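Local structure of nitrogenase molybdenum-iron protein beta chain (Clostridium pasteurianum, 4WES) at residues I337-Q351 against S366-W380. The protein forms the beta subunit of the nitrogenase component that reduces dinitrogen to ammonium, and shares an [8Fe-7S] cluster with the alpha chain. Sequence-based numbering, arbitrary orientation.
Sequences IPKYVVTGTPGMKFQ and SKVKVEGDFFDVHQW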
loop_
_atom_site.group_PDB
_atom_site.type_symbol
_atom_site.label_atom_id
_atom_site.label_comp_id
_atom_site.label_asym_id
_atom_site.label_seq_id
_atom_site.Cartn_x
_atom_site.Cartn_y
_atom_site.Cartn_z
ATOM N N ILE B 337 -15.592 5.467 -12.552
ATOM C CA ILE B 337 -16.443 6.629 -12.675
ATOM C C ILE B 337 -15.928 7.771 -11.812
ATOM O O ILE B 337 -15.928 7.652 -10.588
ATOM C CB ILE B 337 -17.898 6.290 -12.239
ATOM C CG1 ILE B 337 -18.489 5.209 -13.131
ATOM C CG2 ILE B 337 -18.780 7.528 -12.245
ATOM C CD1 ILE B 337 -19.735 4.559 -12.574
ATOM N N PRO B 338 -15.555 8.907 -12.417
ATOM C CA PRO B 338 -15.312 10.110 -11.618
ATOM C C PRO B 338 -16.653 10.645 -11.174
ATOM O O PRO B 338 -17.392 11.236 -11.973
ATOM C CB PRO B 338 -14.581 11.057 -12.597
ATOM C CG PRO B 338 -14.204 10.217 -13.789
ATOM C CD PRO B 338 -15.281 9.149 -13.842
ATOM N N LYS B 339 -16.994 10.368 -9.921
ATOM C CA LYS B 339 -18.310 10.651 -9.365
ATOM C C LYS B 339 -18.373 12.059 -8.799
ATOM O O LYS B 339 -19.331 12.786 -9.057
ATOM C CB LYS B 339 -18.637 9.598 -8.320
ATOM C CG LYS B 339 -19.936 9.815 -7.591
ATOM C CD LYS B 339 -21.108 9.794 -8.515
ATOM C CE LYS B 339 -22.384 9.760 -7.687
ATOM N NZ LYS B 339 -23.530 9.632 -8.608
ATOM N N TYR B 340 -17.379 12.408 -7.994
ATOM C CA TYR B 340 -17.264 13.748 -7.376
ATOM C C TYR B 340 -15.878 14.224 -7.728
ATOM O O TYR B 340 -14.909 13.545 -7.439
ATOM C CB TYR B 340 -17.443 13.713 -5.864
ATOM C CG TYR B 340 -18.746 13.104 -5.402
ATOM C CD1 TYR B 340 -19.961 13.412 -6.016
ATOM C CD2 TYR B 340 -18.789 12.189 -4.361
ATOM C CE1 TYR B 340 -21.138 12.824 -5.612
ATOM C CE2 TYR B 340 -19.976 11.616 -3.937
ATOM C CZ TYR B 340 -21.145 11.954 -4.571
ATOM O OH TYR B 340 -22.341 11.374 -4.200
ATOM N N VAL B 341 -15.779 15.396 -8.353
ATOM C CA VAL B 341 -14.510 15.879 -8.923
ATOM C C VAL B 341 -14.387 17.358 -8.569
ATOM O O VAL B 341 -15.160 18.174 -9.076
ATOM C CB VAL B 341 -14.436 15.660 -10.435
ATOM C CG1 VAL B 341 -13.011 15.883 -10.900
ATOM C CG2 VAL B 341 -14.903 14.277 -10.850
ATOM N N VAL B 342 -13.409 17.694 -7.723
ATOM C CA VAL B 342 -13.300 19.035 -7.170
ATOM C C VAL B 342 -11.896 19.575 -7.216
ATOM O O VAL B 342 -10.932 18.858 -6.921
ATOM C CB VAL B 342 -13.828 19.048 -5.714
ATOM C CG1 VAL B 342 -13.548 20.364 -5.007
ATOM C CG2 VAL B 342 -15.316 18.765 -5.718
ATOM N N THR B 343 -11.780 20.861 -7.554
ATOM C CA THR B 343 -10.552 21.595 -7.304
ATOM C C THR B 343 -10.873 22.867 -6.537
ATOM O O THR B 343 -11.939 23.463 -6.765
ATOM C CB THR B 343 -9.803 21.937 -8.610
ATOM O OG1 THR B 343 -8.564 22.594 -8.276
ATOM C CG2 THR B 343 -10.564 22.817 -9.533
ATOM N N GLY B 344 -9.950 23.300 -5.697
ATOM C CA GLY B 344 -10.054 24.610 -5.084
ATOM C C GLY B 344 -9.546 25.745 -5.940
ATOM O O GLY B 344 -9.768 26.908 -5.624
ATOM N N THR B 345 -8.831 25.426 -7.016
ATOM C CA THR B 345 -8.231 26.460 -7.861
ATOM C C THR B 345 -9.299 26.979 -8.830
ATOM O O THR B 345 -9.947 26.207 -9.515
ATOM C CB THR B 345 -7.051 25.882 -8.627
ATOM O OG1 THR B 345 -6.007 25.530 -7.697
ATOM C CG2 THR B 345 -6.473 26.881 -9.586
ATOM N N PRO B 346 -9.456 28.322 -8.927
ATOM C CA PRO B 346 -10.465 28.865 -9.821
ATOM C C PRO B 346 -10.094 28.682 -11.287
ATOM O O PRO B 346 -8.922 28.495 -11.632
ATOM C CB PRO B 346 -10.503 30.334 -9.449
ATOM C CG PRO B 346 -9.206 30.620 -8.835
ATOM C CD PRO B 346 -8.796 29.356 -8.134
ATOM N N GLY B 347 -11.118 28.736 -12.129
ATOM C CA GLY B 347 -10.942 28.698 -13.578
ATOM C C GLY B 347 -11.965 27.801 -14.241
ATOM O O GLY B 347 -12.317 26.754 -13.713
ATOM N N MET B 348 -12.431 28.204 -15.422
ATOM C CA MET B 348 -13.460 27.452 -16.138
ATOM C C MET B 348 -12.940 26.226 -16.875
ATOM O O MET B 348 -13.699 25.320 -17.175
ATOM C CB MET B 348 -14.174 28.349 -17.150
ATOM C CG MET B 348 -14.775 29.588 -16.514
ATOM S SD MET B 348 -16.103 29.174 -15.369
ATOM C CE MET B 348 -15.288 28.944 -13.795
ATOM N N LYS B 349 -11.637 26.204 -17.167
ATOM C CA LYS B 349 -11.114 25.096 -17.971
ATOM C C LYS B 349 -11.398 23.743 -17.353
ATOM O O LYS B 349 -11.806 22.811 -18.031
ATOM C CB LYS B 349 -9.628 25.261 -18.246
ATOM C CG LYS B 349 -9.119 24.263 -19.253
ATOM C CD LYS B 349 -7.710 24.554 -19.715
ATOM C CE LYS B 349 -7.333 23.633 -20.875
ATOM N NZ LYS B 349 -7.706 22.208 -20.621
ATOM N N PHE B 350 -11.182 23.645 -16.041
ATOM C CA PHE B 350 -11.407 22.381 -15.310
ATOM C C PHE B 350 -12.820 21.888 -15.525
ATOM O O PHE B 350 -13.059 20.707 -15.840
ATOM C CB PHE B 350 -11.121 22.637 -13.835
ATOM C CG PHE B 350 -11.339 21.466 -12.927
ATOM C CD1 PHE B 350 -12.552 21.251 -12.286
ATOM C CD2 PHE B 350 -10.289 20.645 -12.573
ATOM C CE1 PHE B 350 -12.701 20.232 -11.355
ATOM C CE2 PHE B 350 -10.440 19.650 -11.667
ATOM C CZ PHE B 350 -11.641 19.428 -11.045
ATOM N N GLN B 351 -13.791 22.776 -15.331
ATOM C CA GLN B 351 -15.179 22.404 -15.508
ATOM C C GLN B 351 -15.460 21.906 -16.923
ATOM O O GLN B 351 -16.093 20.871 -17.123
ATOM C CB GLN B 351 -16.053 23.625 -15.245
ATOM C CG GLN B 351 -17.523 23.324 -15.202
ATOM C CD GLN B 351 -17.960 22.888 -13.821
ATOM O OE1 GLN B 351 -17.625 23.532 -12.822
ATOM N NE2 GLN B 351 -18.683 21.791 -13.751
ATOM N N SER B 366 -22.633 12.801 -12.146
ATOM C CA SER B 366 -21.452 13.216 -11.384
ATOM C C SER B 366 -21.551 14.680 -11.001
ATOM O O SER B 366 -22.279 15.452 -11.626
ATOM C CB SER B 366 -20.198 12.953 -12.203
ATOM O OG SER B 366 -20.027 11.560 -12.424
ATOM N N LYS B 367 -20.827 15.050 -9.967
ATOM C CA LYS B 367 -20.764 16.424 -9.502
ATOM C C LYS B 367 -19.350 16.911 -9.688
ATOM O O LYS B 367 -18.425 16.333 -9.146
ATOM C CB LYS B 367 -21.190 16.584 -8.040
ATOM C CG LYS B 367 -22.607 16.127 -7.746
ATOM C CD LYS B 367 -23.025 16.403 -6.302
ATOM C CE LYS B 367 -24.474 16.053 -6.047
ATOM N NZ LYS B 367 -24.864 16.391 -4.644
ATOM N N VAL B 368 -19.201 17.994 -10.430
ATOM C CA VAL B 368 -17.929 18.615 -10.727
ATOM C C VAL B 368 -17.975 20.033 -10.189
ATOM O O VAL B 368 -18.946 20.759 -10.487
ATOM C CB VAL B 368 -17.718 18.637 -12.242
ATOM C CG1 VAL B 368 -16.424 19.312 -12.601
ATOM C CG2 VAL B 368 -17.769 17.230 -12.823
ATOM N N LYS B 369 -17.017 20.448 -9.382
ATOM C CA LYS B 369 -17.071 21.774 -8.824
ATOM C C LYS B 369 -15.696 22.425 -8.793
ATOM O O LYS B 369 -14.712 21.866 -8.293
ATOM C CB LYS B 369 -17.665 21.772 -7.416
ATOM C CG LYS B 369 -17.895 23.165 -6.856
ATOM C CD LYS B 369 -18.638 23.136 -5.526
ATOM C CE LYS B 369 -18.767 24.504 -4.943
ATOM N NZ LYS B 369 -19.488 24.489 -3.634
ATOM N N VAL B 370 -15.650 23.636 -9.319
ATOM C CA VAL B 370 -14.510 24.529 -9.224
ATOM C C VAL B 370 -14.706 25.410 -7.977
ATOM O O VAL B 370 -15.820 25.897 -7.713
ATOM C CB VAL B 370 -14.411 25.373 -10.491
ATOM C CG1 VAL B 370 -13.412 26.499 -10.367
ATOM C CG2 VAL B 370 -14.072 24.483 -11.671
ATOM N N GLU B 371 -13.643 25.626 -7.223
ATOM C CA GLU B 371 -13.747 26.315 -5.952
ATOM C C GLU B 371 -14.704 25.584 -5.000
ATOM O O GLU B 371 -15.430 26.198 -4.226
ATOM C CB GLU B 371 -14.045 27.797 -6.090
ATOM C CG GLU B 371 -12.968 28.559 -6.836
ATOM C CD GLU B 371 -13.258 30.024 -6.876
ATOM O OE1 GLU B 371 -12.836 30.766 -5.966
ATOM O OE2 GLU B 371 -13.957 30.433 -7.799
ATOM N N GLY B 372 -14.655 24.263 -5.036
ATOM C CA GLY B 372 -15.275 23.444 -3.989
ATOM C C GLY B 372 -14.213 23.080 -2.954
ATOM O O GLY B 372 -13.026 23.326 -3.140
ATOM N N ASP B 373 -14.684 22.491 -1.849
ATOM C CA ASP B 373 -13.765 22.149 -0.773
ATOM C C ASP B 373 -14.048 20.748 -0.220
ATOM O O ASP B 373 -14.943 20.040 -0.700
ATOM C CB ASP B 373 -13.750 23.263 0.291
ATOM C CG ASP B 373 -15.117 23.568 0.871
ATOM O OD1 ASP B 373 -15.896 22.623 1.114
ATOM O OD2 ASP B 373 -15.378 24.757 1.137
ATOM N N PHE B 374 -13.233 20.306 0.736
ATOM C CA PHE B 374 -13.397 18.972 1.314
ATOM C C PHE B 374 -14.690 18.837 2.101
ATOM O O PHE B 374 -15.145 17.727 2.319
ATOM C CB PHE B 374 -12.209 18.617 2.213
ATOM C CG PHE B 374 -10.940 18.184 1.505
ATOM C CD1 PHE B 374 -10.702 16.854 1.246
ATOM C CD2 PHE B 374 -9.982 19.100 1.094
ATOM C CE1 PHE B 374 -9.544 16.428 0.652
ATOM C CE2 PHE B 374 -8.815 18.690 0.475
ATOM C CZ PHE B 374 -8.611 17.346 0.246
ATOM N N PHE B 375 -15.249 19.949 2.583
ATOM C CA PHE B 375 -16.547 19.882 3.263
ATOM C C PHE B 375 -17.638 19.564 2.258
ATOM O O PHE B 375 -18.485 18.684 2.526
ATOM C CB PHE B 375 -16.772 21.204 4.016
ATOM C CG PHE B 375 -17.932 21.198 4.974
ATOM C CD1 PHE B 375 -17.747 20.979 6.323
ATOM C CD2 PHE B 375 -19.214 21.478 4.533
ATOM C CE1 PHE B 375 -18.791 21.027 7.215
ATOM C CE2 PHE B 375 -20.265 21.508 5.436
ATOM C CZ PHE B 375 -20.056 21.310 6.777
ATOM N N ASP B 376 -17.619 20.234 1.111
ATOM C CA ASP B 376 -18.568 19.890 0.033
ATOM C C ASP B 376 -18.530 18.408 -0.289
ATOM O O ASP B 376 -19.566 17.739 -0.347
ATOM C CB ASP B 376 -18.213 20.629 -1.246
ATOM C CG ASP B 376 -18.500 22.132 -1.211
ATOM O OD1 ASP B 376 -19.572 22.546 -0.708
ATOM O OD2 ASP B 376 -17.669 22.876 -1.789
ATOM N N VAL B 377 -17.324 17.868 -0.552
ATOM C CA VAL B 377 -17.272 16.514 -1.037
ATOM C C VAL B 377 -17.780 15.557 0.040
ATOM O O VAL B 377 -18.435 14.557 -0.269
ATOM C CB VAL B 377 -15.889 16.148 -1.574
ATOM C CG1 VAL B 377 -15.865 14.688 -2.025
ATOM C CG2 VAL B 377 -15.570 17.012 -2.771
ATOM N N HIS B 378 -17.419 15.822 1.296
ATOM C CA HIS B 378 -17.931 14.971 2.364
ATOM C C HIS B 378 -19.462 14.972 2.372
ATOM O O HIS B 378 -20.099 13.916 2.481
ATOM C CB HIS B 378 -17.337 15.379 3.698
ATOM C CG HIS B 378 -17.615 14.391 4.778
ATOM N ND1 HIS B 378 -17.362 14.680 6.092
ATOM C CD2 HIS B 378 -18.088 13.117 4.735
ATOM C CE1 HIS B 378 -17.692 13.627 6.821
ATOM N NE2 HIS B 378 -18.114 12.656 6.011
ATOM N N GLN B 379 -20.059 16.156 2.294
ATOM C CA GLN B 379 -21.529 16.223 2.248
ATOM C C GLN B 379 -22.085 15.403 1.093
ATOM O O GLN B 379 -23.093 14.683 1.252
ATOM C CB GLN B 379 -22.039 17.653 2.144
ATOM C CG GLN B 379 -21.713 18.503 3.360
ATOM C CD GLN B 379 -22.712 19.662 3.496
ATOM O OE1 GLN B 379 -22.695 20.608 2.724
ATOM N NE2 GLN B 379 -23.607 19.524 4.439
ATOM N N TRP B 380 -21.481 15.508 -0.084
ATOM C CA TRP B 380 -21.961 14.732 -1.218
ATOM C C TRP B 380 -21.885 13.234 -0.940
ATOM O O TRP B 380 -22.826 12.502 -1.267
ATOM C CB TRP B 380 -21.171 15.076 -2.477
ATOM C CG TRP B 380 -21.212 16.512 -2.859
ATOM C CD1 TRP B 380 -22.058 17.502 -2.393
ATOM C CD2 TRP B 380 -20.357 17.138 -3.797
ATOM N NE1 TRP B 380 -21.752 18.702 -2.984
ATOM C CE2 TRP B 380 -20.701 18.501 -3.841
ATOM C CE3 TRP B 380 -19.315 16.669 -4.604
ATOM C CZ2 TRP B 380 -20.051 19.395 -4.683
ATOM C CZ3 TRP B 380 -18.673 17.554 -5.428
ATOM C CH2 TRP B 380 -19.049 18.896 -5.465
HETATM O O HOH W 1 -24.434 13.467 -3.660
HETATM O O HOH W 2 -18.139 24.614 -10.509
#
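The ring of Tyr340 overlaps the root of the Trp380 side chain: Trp380 CB stands over the centre of the phenol face, 3.8 Å from the ring centroid, in a CH-pi contact, while Lys339 CG covers the opposite face. The two aromatic planes are inclined at 58°, with Tyr340 CB lying in plane at the indole edge. One face of that indole carries Lys367 CD over its centre; the extended lysine runs beside Tyr340, and a water joins Lys367 NZ to Tyr340 OH, which also bonds to the backbone O of Glu384. Val342 lays CG1 against Gly372 and presses CG2 on Val377 CG2 at a tight 3.4 Å.

Behind this packing, in the backbone, strands 341-343 and 367-370 run parallel, 4° apart. Their ladder alternates: Val341 N donates to Lys367 O at 2.9 Å, Lys369 N returns to Val341 O at 3.0 Å, and it ends in weak bonds from Glu371 N and Gly372 N to Thr343 O. At its N-terminal end, Ser366 OG donates to Pro338 O, 2.7 Å away.

The face bearing Val341, Thr343, Val368 and Val370 meets helix 348-360. Val370 CG2 touches Phe350 CD1 at 3.6 Å, and Thr343 CG2 sits over the phenyl face. Bent at chi2 (86°), Gln351 brings NE2 to Val368 O in a weak 3.4 Å bond, and a second water links its OE1 to Val370 N.

Asp373 OD1 accepts from Asp376 N, and Asp373 N from its backbone bonds to Asp376 OD2, closing a capping box on helix 374-383; Asp373 OD2 forms salt bridges with Arg16 and Arg12. Lys369 NZ adds a salt bridge to Asp376 OD2 from the opposite face. In this right-handed beta-alpha-beta crossover of a Rossmann-like domain, strand 367-370 ends the sheet within this chain, strand 337-343 separates it from strand 314-318, and helices 348-360 and 374-383 cover opposite faces.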